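Local coordinates for protein UL37 (Suid herpesvirus 1, PDB 4K70) that is an inner tegument protein of the herpesvirus particle, probably essential for controlling viral trafficking, represented here by its N-terminal half, at residues 5-13 against 42-53; 69-78 against 112-123. All coordinates share one frame; numbering follows the deposited sequence.

Contact 1. Residues 5-13 against 42-53; sequences MEALVRALE and VRGLWARALRLA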
loop_
_atom_site.group_PDB
_atom_site.type_symbol
_atom_site.label_atom_id
_atom_site.label_comp_id
_atom_site.label_asym_id
_atom_site.label_seq_id
_atom_site.Cartn_x
_atom_site.Cartn_y
_atom_site.Cartn_z
ATOM N N MET A 5 10.251 -1.755 27.658
ATOM C CA MET A 5 9.899 -0.987 28.851
ATOM C C MET A 5 9.755 -1.875 30.076
ATOM O O MET A 5 10.072 -1.464 31.191
ATOM C CB MET A 5 8.592 -0.229 28.629
ATOM C CG MET A 5 8.680 0.896 27.628
ATOM S SD MET A 5 8.507 2.476 28.472
ATOM C CE MET A 5 6.993 2.140 29.374
ATOM N N GLU A 6 9.246 -3.083 29.861
ATOM C CA GLU A 6 9.048 -4.044 30.938
ATOM C C GLU A 6 10.389 -4.409 31.561
ATOM O O GLU A 6 10.559 -4.347 32.773
ATOM C CB GLU A 6 8.360 -5.304 30.397
ATOM C CG GLU A 6 7.977 -6.332 31.457
ATOM C CD GLU A 6 6.863 -5.853 32.373
ATOM O OE1 GLU A 6 6.840 -4.645 32.691
ATOM O OE2 GLU A 6 6.010 -6.680 32.775
ATOM N N ALA A 7 11.336 -4.790 30.708
ATOM C CA ALA A 7 12.688 -5.118 31.137
ATOM C C ALA A 7 13.345 -3.936 31.846
ATOM O O ALA A 7 14.036 -4.117 32.851
ATOM C CB ALA A 7 13.530 -5.547 29.946
ATOM N N LEU A 8 13.127 -2.731 31.322
ATOM C CA LEU A 8 13.694 -1.524 31.922
ATOM C C LEU A 8 13.147 -1.275 33.327
ATOM O O LEU A 8 13.914 -1.076 34.267
ATOM C CB LEU A 8 13.445 -0.299 31.041
ATOM C CG LEU A 8 13.840 1.045 31.670
ATOM C CD1 LEU A 8 15.352 1.177 31.786
ATOM C CD2 LEU A 8 13.266 2.214 30.883
ATOM N N VAL A 9 11.825 -1.276 33.464
ATOM C CA VAL A 9 11.202 -1.024 34.753
ATOM C C VAL A 9 11.733 -1.994 35.794
ATOM O O VAL A 9 12.099 -1.594 36.899
ATOM C CB VAL A 9 9.677 -1.155 34.697
ATOM C CG1 VAL A 9 9.108 -1.111 36.105
ATOM C CG2 VAL A 9 9.085 -0.045 33.864
ATOM N N ARG A 10 11.779 -3.270 35.423
ATOM C CA ARG A 10 12.362 -4.300 36.271
ATOM C C ARG A 10 13.793 -3.943 36.661
ATOM O O ARG A 10 14.095 -3.757 37.840
ATOM C CB ARG A 10 12.339 -5.652 35.557
ATOM C CG ARG A 10 10.946 -6.240 35.388
ATOM C CD ARG A 10 10.229 -6.339 36.731
ATOM N NE ARG A 10 9.168 -5.343 36.876
ATOM C CZ ARG A 10 7.933 -5.506 36.408
ATOM N NH1 ARG A 10 7.612 -6.620 35.759
ATOM N NH2 ARG A 10 7.020 -4.560 36.582
ATOM N N ALA A 11 14.662 -3.836 35.658
ATOM C CA ALA A 11 16.075 -3.536 35.872
ATOM C C ALA A 11 16.326 -2.333 36.788
ATOM O O ALA A 11 17.194 -2.384 37.662
ATOM C CB ALA A 11 16.781 -3.347 34.534
ATOM N N LEU A 12 15.555 -1.278 36.613
ATOM C CA LEU A 12 15.694 -0.085 37.427
ATOM C C LEU A 12 15.136 -0.304 38.799
ATOM O O LEU A 12 15.354 0.488 39.696
ATOM C CB LEU A 12 15.047 1.126 36.787
ATOM C CG LEU A 12 15.742 1.677 35.553
ATOM C CD1 LEU A 12 14.967 2.840 34.981
ATOM C CD2 LEU A 12 17.176 2.060 35.855
ATOM N N GLU A 13 14.421 -1.398 38.939
ATOM C CA GLU A 13 13.738 -1.727 40.166
ATOM C C GLU A 13 14.514 -2.803 40.897
ATOM O O GLU A 13 13.970 -3.607 41.631
ATOM C CB GLU A 13 12.340 -2.167 39.894
ATOM C CG GLU A 13 11.312 -1.201 40.392
ATOM C CD GLU A 13 9.913 -1.598 39.996
ATOM O OE1 GLU A 13 9.734 -2.620 39.348
ATOM O OE2 GLU A 13 8.977 -0.900 40.337
ATOM N N VAL A 42 2.425 -0.066 27.382
ATOM C CA VAL A 42 3.139 1.159 27.723
ATOM C C VAL A 42 2.338 1.997 28.692
ATOM O O VAL A 42 2.880 2.531 29.647
ATOM C CB VAL A 42 3.468 1.995 26.478
ATOM C CG1 VAL A 42 4.021 3.374 26.892
ATOM C CG2 VAL A 42 4.443 1.240 25.595
ATOM N N ARG A 43 1.045 2.121 28.422
ATOM C CA ARG A 43 0.130 2.873 29.267
ATOM C C ARG A 43 0.148 2.378 30.719
ATOM O O ARG A 43 0.126 3.171 31.653
ATOM C CB ARG A 43 -1.277 2.772 28.685
ATOM C CG ARG A 43 -2.254 3.768 29.212
ATOM C CD ARG A 43 -3.337 4.027 28.178
ATOM N NE ARG A 43 -3.941 2.785 27.697
ATOM C CZ ARG A 43 -4.856 2.090 28.369
ATOM N NH1 ARG A 43 -5.273 2.512 29.556
ATOM N NH2 ARG A 43 -5.350 0.976 27.856
ATOM N N GLY A 44 0.213 1.066 30.907
ATOM C CA GLY A 44 0.285 0.507 32.246
ATOM C C GLY A 44 1.602 0.769 32.960
ATOM O O GLY A 44 1.640 0.834 34.185
ATOM N N LEU A 45 2.679 0.941 32.200
ATOM C CA LEU A 45 4.012 1.075 32.783
ATOM C C LEU A 45 4.585 2.490 32.760
ATOM O O LEU A 45 5.666 2.720 33.298
ATOM C CB LEU A 45 5.000 0.172 32.058
ATOM C CG LEU A 45 4.817 -1.331 32.212
ATOM C CD1 LEU A 45 5.806 -2.053 31.309
ATOM C CD2 LEU A 45 4.993 -1.734 33.661
ATOM N N TRP A 46 3.887 3.431 32.134
ATOM C CA TRP A 46 4.500 4.723 31.843
ATOM C C TRP A 46 4.955 5.497 33.085
ATOM O O TRP A 46 6.110 5.926 33.169
ATOM C CB TRP A 46 3.580 5.622 31.014
ATOM C CG TRP A 46 4.159 7.002 30.931
ATOM C CD1 TRP A 46 3.815 8.079 31.682
ATOM C CD2 TRP A 46 5.235 7.421 30.091
ATOM N NE1 TRP A 46 4.594 9.157 31.352
ATOM C CE2 TRP A 46 5.478 8.781 30.373
ATOM C CE3 TRP A 46 6.014 6.784 29.116
ATOM C CZ2 TRP A 46 6.464 9.521 29.711
ATOM C CZ3 TRP A 46 6.992 7.513 28.460
ATOM C CH2 TRP A 46 7.208 8.872 28.761
ATOM N N ALA A 47 4.040 5.692 34.032
ATOM C CA ALA A 47 4.302 6.540 35.195
ATOM C C ALA A 47 5.468 6.001 36.024
ATOM O O ALA A 47 6.352 6.761 36.432
ATOM C CB ALA A 47 3.050 6.687 36.035
ATOM N N ARG A 48 5.473 4.688 36.242
ATOM C CA ARG A 48 6.561 4.010 36.943
ATOM C C ARG A 48 7.864 4.119 36.163
ATOM O O ARG A 48 8.917 4.383 36.737
ATOM C CB ARG A 48 6.235 2.520 37.147
ATOM C CG ARG A 48 5.005 2.226 38.002
ATOM C CD ARG A 48 4.487 0.790 37.751
ATOM N NE ARG A 48 5.481 -0.224 38.111
ATOM C CZ ARG A 48 5.401 -1.516 37.788
ATOM N NH1 ARG A 48 4.372 -1.974 37.082
ATOM N NH2 ARG A 48 6.358 -2.354 38.169
ATOM N N ALA A 49 7.808 3.882 34.854
ATOM C CA ALA A 49 9.014 3.988 34.043
ATOM C C ALA A 49 9.577 5.410 34.100
ATOM O O ALA A 49 10.768 5.602 34.316
ATOM C CB ALA A 49 8.754 3.561 32.600
ATOM N N LEU A 50 8.719 6.406 33.924
ATOM C CA LEU A 50 9.182 7.786 33.940
ATOM C C LEU A 50 9.758 8.156 35.309
ATOM O O LEU A 50 10.806 8.796 35.400
ATOM C CB LEU A 50 8.045 8.745 33.585
ATOM C CG LEU A 50 8.527 10.190 33.613
ATOM C CD1 LEU A 50 9.430 10.464 32.395
ATOM C CD2 LEU A 50 7.355 11.155 33.690
ATOM N N ARG A 51 9.058 7.755 36.365
ATOM C CA ARG A 51 9.494 8.021 37.733
ATOM C C ARG A 51 10.844 7.386 38.033
ATOM O O ARG A 51 11.697 8.001 38.659
ATOM C CB ARG A 51 8.444 7.527 38.729
ATOM C CG ARG A 51 7.338 8.512 38.966
ATOM C CD ARG A 51 7.800 9.589 39.923
ATOM N NE ARG A 51 6.876 10.715 39.980
ATOM C CZ ARG A 51 7.129 11.833 40.649
ATOM N NH1 ARG A 51 8.273 11.949 41.311
ATOM N NH2 ARG A 51 6.248 12.829 40.661
ATOM N N LEU A 52 11.038 6.157 37.573
ATOM C CA LEU A 52 12.295 5.445 37.773
ATOM C C LEU A 52 13.454 6.059 36.986
ATOM O O LEU A 52 14.611 6.051 37.429
ATOM C CB LEU A 52 12.127 3.972 37.380
ATOM C CG LEU A 52 11.315 3.111 38.344
ATOM C CD1 LEU A 52 10.918 1.822 37.661
ATOM C CD2 LEU A 52 12.135 2.823 39.584
ATOM N N ALA A 53 13.155 6.578 35.802
ATOM C CA ALA A 53 14.189 7.236 35.022
ATOM C C ALA A 53 14.549 8.569 35.673
ATOM O O ALA A 53 15.724 8.898 35.824
ATOM C CB ALA A 53 13.742 7.426 33.584
#
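Met5 is a knob in a hole formed by Val42, Leu45, Trp46 and Ala49, the evidence being its terminal CE, 3.9 Å from both Leu45 CB and Ala49 CB. Bends at chi2 and chi3 fold the thioether back so that this methyl, rather than SD, enters the hole. This is helix-to-helix packing in the all-helical N-terminal half, joining helix 4-12 to helix 39-60 through an apolar centre with a charged margin; the segment axes cross at 45°, 9.6 Å apart at closest. Glu6 starts out pointing away, but with CG anti to the backbone N (chi1 -174°) and a bend at chi2, its carboxylate comes back over the Leu45 branches; OE1 is buried there without a polar partner, whereas OE2 bridges to Arg10 NH1. Val9 marks the tightest backbone approach: its CA is 5.5 Å from Ala49 CA, a spacing the small alanine permits. Its CG2 rests on Ala49 CB at 3.8 Å, and CG1 meets Leu52 CD1 and the Arg48 guanidinium. Arg10 NH2 comes within 2.8 Å of Arg48 NH2, guanidinium planes 19° apart; two donors so close cannot bond, and the exact spacing is doubtful. Leu12 and Leu52 run alongside each other with opposite headings, Leu12 CD1 lying 3.9 Å from Leu52 CB. Charge balance for the arginines would come from Glu6 and from Glu13, whose OE1 forms a salt bridge to Arg48 NH2 at 3.6 Å, at the guanidinium edge. Around this pair, helix 63-78 packs against Met5, Trp46 and Ala53, helix 20-32 touches Leu8 and Ala11, and helix 89-98 lies against Val42 and Trp46.

Contact 2. Residues 69-78 against 112-123; sequences AENLAGLALW and LRTSAEFGPDAM. With NA (sodium ion), chain I.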
loop_
_atom_site.group_PDB
_atom_site.type_symbol
_atom_site.label_atom_id
_atom_site.label_comp_id
_atom_site.label_asym_id
_atom_site.label_seq_id
_atom_site.Cartn_x
_atom_site.Cartn_y
_atom_site.Cartn_z
ATOM N N ALA A 69 15.180 9.794 30.650
ATOM C CA ALA A 69 14.022 10.466 31.231
ATOM C C ALA A 69 13.412 11.489 30.291
ATOM O O ALA A 69 12.191 11.539 30.118
ATOM C CB ALA A 69 14.400 11.127 32.538
ATOM N N GLU A 70 14.266 12.322 29.699
ATOM C CA GLU A 70 13.805 13.380 28.808
ATOM C C GLU A 70 13.229 12.871 27.469
ATOM O O GLU A 70 12.336 13.510 26.892
ATOM C CB GLU A 70 14.928 14.397 28.565
ATOM C CG GLU A 70 15.136 15.363 29.738
ATOM C CD GLU A 70 16.142 16.480 29.435
ATOM O OE1 GLU A 70 17.116 16.238 28.695
ATOM O OE2 GLU A 70 15.948 17.604 29.953
ATOM N N ASN A 71 13.729 11.734 26.984
ATOM C CA ASN A 71 13.269 11.186 25.699
ATOM C C ASN A 71 12.502 9.857 25.769
ATOM O O ASN A 71 12.275 9.193 24.742
ATOM C CB ASN A 71 14.449 11.056 24.745
ATOM C CG ASN A 71 15.175 12.367 24.549
ATOM O OD1 ASN A 71 14.816 13.171 23.687
ATOM N ND2 ASN A 71 16.200 12.598 25.365
ATOM N N LEU A 72 12.077 9.494 26.974
ATOM C CA LEU A 72 11.349 8.257 27.210
ATOM C C LEU A 72 10.072 8.170 26.383
ATOM O O LEU A 72 9.712 7.099 25.900
ATOM C CB LEU A 72 11.016 8.115 28.703
ATOM C CG LEU A 72 10.556 6.724 29.114
ATOM C CD1 LEU A 72 11.717 5.752 28.990
ATOM C CD2 LEU A 72 10.005 6.752 30.528
ATOM N N ALA A 73 9.375 9.286 26.230
ATOM C CA ALA A 73 8.144 9.262 25.446
ATOM C C ALA A 73 8.402 8.728 24.019
ATOM O O ALA A 73 7.710 7.829 23.540
ATOM C CB ALA A 73 7.506 10.634 25.413
ATOM N N GLY A 74 9.422 9.259 23.359
ATOM C CA GLY A 74 9.749 8.846 22.006
ATOM C C GLY A 74 10.310 7.441 21.938
ATOM O O GLY A 74 9.939 6.654 21.063
ATOM N N LEU A 75 11.202 7.121 22.865
ATOM C CA LEU A 75 11.798 5.796 22.920
ATOM C C LEU A 75 10.738 4.725 23.149
ATOM O O LEU A 75 10.833 3.644 22.587
ATOM C CB LEU A 75 12.848 5.721 24.032
ATOM C CG LEU A 75 14.101 6.581 23.847
ATOM C CD1 LEU A 75 14.979 6.524 25.102
ATOM C CD2 LEU A 75 14.870 6.123 22.609
ATOM N N ALA A 76 9.738 5.038 23.968
ATOM C CA ALA A 76 8.653 4.100 24.270
ATOM C C ALA A 76 7.738 3.900 23.065
ATOM O O ALA A 76 7.245 2.806 22.817
ATOM C CB ALA A 76 7.843 4.595 25.471
ATOM N N LEU A 77 7.510 4.969 22.316
ATOM C CA LEU A 77 6.635 4.905 21.153
ATOM C C LEU A 77 7.304 4.214 19.971
ATOM O O LEU A 77 6.623 3.689 19.087
ATOM C CB LEU A 77 6.201 6.314 20.745
ATOM C CG LEU A 77 4.880 6.908 21.231
ATOM C CD1 LEU A 77 4.337 6.179 22.443
ATOM C CD2 LEU A 77 5.057 8.395 21.522
ATOM N N TRP A 78 8.634 4.201 19.963
ATOM C CA TRP A 78 9.397 3.777 18.783
ATOM C C TRP A 78 9.142 2.326 18.389
ATOM O O TRP A 78 9.077 1.986 17.201
ATOM C CB TRP A 78 10.891 3.948 19.039
ATOM C CG TRP A 78 11.716 4.254 17.814
ATOM C CD1 TRP A 78 11.872 3.474 16.701
ATOM C CD2 TRP A 78 12.530 5.421 17.601
ATOM N NE1 TRP A 78 12.726 4.092 15.802
ATOM C CE2 TRP A 78 13.145 5.284 16.338
ATOM C CE3 TRP A 78 12.801 6.566 18.364
ATOM C CZ2 TRP A 78 14.007 6.254 15.814
ATOM C CZ3 TRP A 78 13.663 7.529 17.841
ATOM C CH2 TRP A 78 14.256 7.363 16.581
ATOM N N LEU A 112 14.759 18.409 35.009
ATOM C CA LEU A 112 14.972 18.078 33.601
ATOM C C LEU A 112 13.874 18.706 32.758
ATOM O O LEU A 112 12.928 19.275 33.289
ATOM C CB LEU A 112 14.974 16.562 33.389
ATOM C CG LEU A 112 16.094 15.708 33.989
ATOM C CD1 LEU A 112 15.766 14.232 33.842
ATOM C CD2 LEU A 112 17.438 16.012 33.351
ATOM N N ARG A 113 13.993 18.590 31.442
ATOM C CA ARG A 113 13.059 19.254 30.540
ATOM C C ARG A 113 11.865 18.380 30.178
ATOM O O ARG A 113 11.974 17.154 30.153
ATOM C CB ARG A 113 13.785 19.648 29.254
ATOM C CG ARG A 113 15.035 20.508 29.470
ATOM C CD ARG A 113 15.809 20.652 28.161
ATOM N NE ARG A 113 16.393 19.385 27.718
ATOM C CZ ARG A 113 16.618 19.062 26.447
ATOM N NH1 ARG A 113 16.296 19.906 25.468
ATOM N NH2 ARG A 113 17.162 17.888 26.153
ATOM N N THR A 114 10.731 19.015 29.891
ATOM C CA THR A 114 9.618 18.315 29.277
ATOM C C THR A 114 9.652 18.513 27.764
ATOM O O THR A 114 8.846 17.937 27.028
ATOM C CB THR A 114 8.277 18.827 29.803
ATOM O OG1 THR A 114 8.095 20.189 29.397
ATOM C CG2 THR A 114 8.225 18.715 31.323
ATOM N N SER A 115 10.610 19.309 27.303
ATOM C CA SER A 115 10.557 19.857 25.954
ATOM C C SER A 115 11.533 19.255 24.943
ATOM O O SER A 115 11.744 19.841 23.882
ATOM C CB SER A 115 10.803 21.366 26.022
ATOM O OG SER A 115 12.157 21.587 26.362
ATOM N N ALA A 116 12.136 18.111 25.256
ATOM C CA ALA A 116 13.031 17.455 24.303
ATOM C C ALA A 116 12.284 17.047 23.026
ATOM O O ALA A 116 11.058 16.915 23.035
ATOM C CB ALA A 116 13.704 16.248 24.935
ATOM N N GLU A 117 13.028 16.870 21.933
ATOM C CA GLU A 117 12.435 16.533 20.642
ATOM C C GLU A 117 11.748 15.167 20.673
ATOM O O GLU A 117 10.828 14.922 19.902
ATOM C CB GLU A 117 13.468 16.643 19.506
ATOM C CG GLU A 117 13.941 18.086 19.296
ATOM C CD GLU A 117 14.889 18.263 18.112
ATOM O OE1 GLU A 117 14.542 17.850 16.992
ATOM O OE2 GLU A 117 15.984 18.832 18.299
ATOM N N PHE A 118 12.163 14.308 21.599
ATOM C CA PHE A 118 11.449 13.049 21.849
ATOM C C PHE A 118 10.785 12.987 23.227
ATOM O O PHE A 118 10.479 11.900 23.743
ATOM C CB PHE A 118 12.365 11.854 21.610
ATOM C CG PHE A 118 12.706 11.656 20.158
ATOM C CD1 PHE A 118 11.821 11.008 19.309
ATOM C CD2 PHE A 118 13.895 12.145 19.639
ATOM C CE1 PHE A 118 12.126 10.835 17.954
ATOM C CE2 PHE A 118 14.209 11.976 18.299
ATOM C CZ PHE A 118 13.326 11.320 17.456
ATOM N N GLY A 119 10.535 14.168 23.784
ATOM C CA GLY A 119 9.898 14.321 25.077
ATOM C C GLY A 119 8.385 14.243 24.991
ATOM O O GLY A 119 7.823 14.066 23.906
ATOM N N PRO A 120 7.716 14.354 26.145
ATOM C CA PRO A 120 6.264 14.203 26.262
ATOM C C PRO A 120 5.495 15.312 25.571
ATOM O O PRO A 120 4.496 15.019 24.928
ATOM C CB PRO A 120 6.021 14.230 27.786
ATOM C CG PRO A 120 7.259 14.864 28.371
ATOM C CD PRO A 120 8.373 14.426 27.462
ATOM N N ASP A 121 5.940 16.560 25.700
ATOM C CA ASP A 121 5.282 17.682 25.032
ATOM C C ASP A 121 5.315 17.497 23.517
ATOM O O ASP A 121 4.322 17.704 22.831
ATOM C CB ASP A 121 5.995 19.006 25.350
ATOM C CG ASP A 121 5.991 19.353 26.840
ATOM O OD1 ASP A 121 5.234 18.721 27.619
ATOM O OD2 ASP A 121 6.747 20.282 27.222
ATOM N N ALA A 122 6.483 17.132 23.008
ATOM C CA ALA A 122 6.687 16.961 21.572
ATOM C C ALA A 122 5.894 15.761 21.053
ATOM O O ALA A 122 5.172 15.848 20.053
ATOM C CB ALA A 122 8.159 16.786 21.283
ATOM N N MET A 123 6.018 14.639 21.745
ATOM C CA MET A 123 5.327 13.433 21.301
ATOM C C MET A 123 3.805 13.584 21.365
ATOM O O MET A 123 3.103 13.138 20.471
ATOM C CB MET A 123 5.836 12.206 22.055
ATOM C CG MET A 123 7.271 11.829 21.670
ATOM S SD MET A 123 7.540 11.380 19.909
ATOM C CE MET A 123 7.933 12.980 19.186
HETATM NA NA NA I . 3.634 16.504 28.329
HETATM O O HOH W 1 11.586 16.206 27.473
HETATM O O HOH W 2 3.259 16.234 30.876
#
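Phe118 presents its CE1 to Trp78 CZ3 at 3.6 Å, and the two six-membered rings meet obliquely, planes 33° apart; Trp472 meets the Trp78 ring edge-to-face. Asn71 OD1 lies at the edge of the Phe118 ring, its ND2 being hydrogen-bonded to Val67 O, and Gly74 CA approaches the ring obliquely. Glu70 OE1 lies at the edge of the Arg113 guanidinium, in its plane. The Phe118 ring hangs from a type I turn, Ala116 to Gly119, that leads into helix 120-137 with Gly119 at its N-cap. Arg113 grips the Glu70 carboxylate side-on: NE reaches OE2 at 2.9 Å and NH2 reaches OE1 at 3.0 Å, both from above the carboxylate plane, which stands 65° from the guanidinium. Arg113 N adds a bond to the anti lone pair of OE2 at 2.6 Å. Glu450 and Arg457 of helix 438-458 extend this network. Asp121, with no contact to 69-78, binds a sodium ion through OD1, together with Asn99 and a water. Ala73 CB and Met123 CG pack beside Gly74, where helix 63-78 is kinked. There Gly74 N, lacking its bond to the preceding turn, donates to Phe118 O at 2.9 Å, while Glu70 O faces Gly119 CA at 3.1 Å.

Helices 39-60 and 63-78, consecutive in the chain, join the two contacts. Trp46 of contact 1 brings its ring CH2 to 3.4 Å from Ala73 N of contact 2, and Met5 SD lies 3.7 Å from Ala76 CB, so helix 63-78 packs against both partners of contact 1. The centres are about 14 Å apart. Both contacts are largely buried, but contact 1 has an exposed margin carrying its charges around an apolar centre. Contact 2 has no exposed touching residue; alongside apolar and aromatic packing, a carboxylate and backbone groups are held by directed hydrogen bonds. Contact 1 thus pairs two helices by side-chain packing, whereas contact 2 fastens a loop and helix start to a kinked helix.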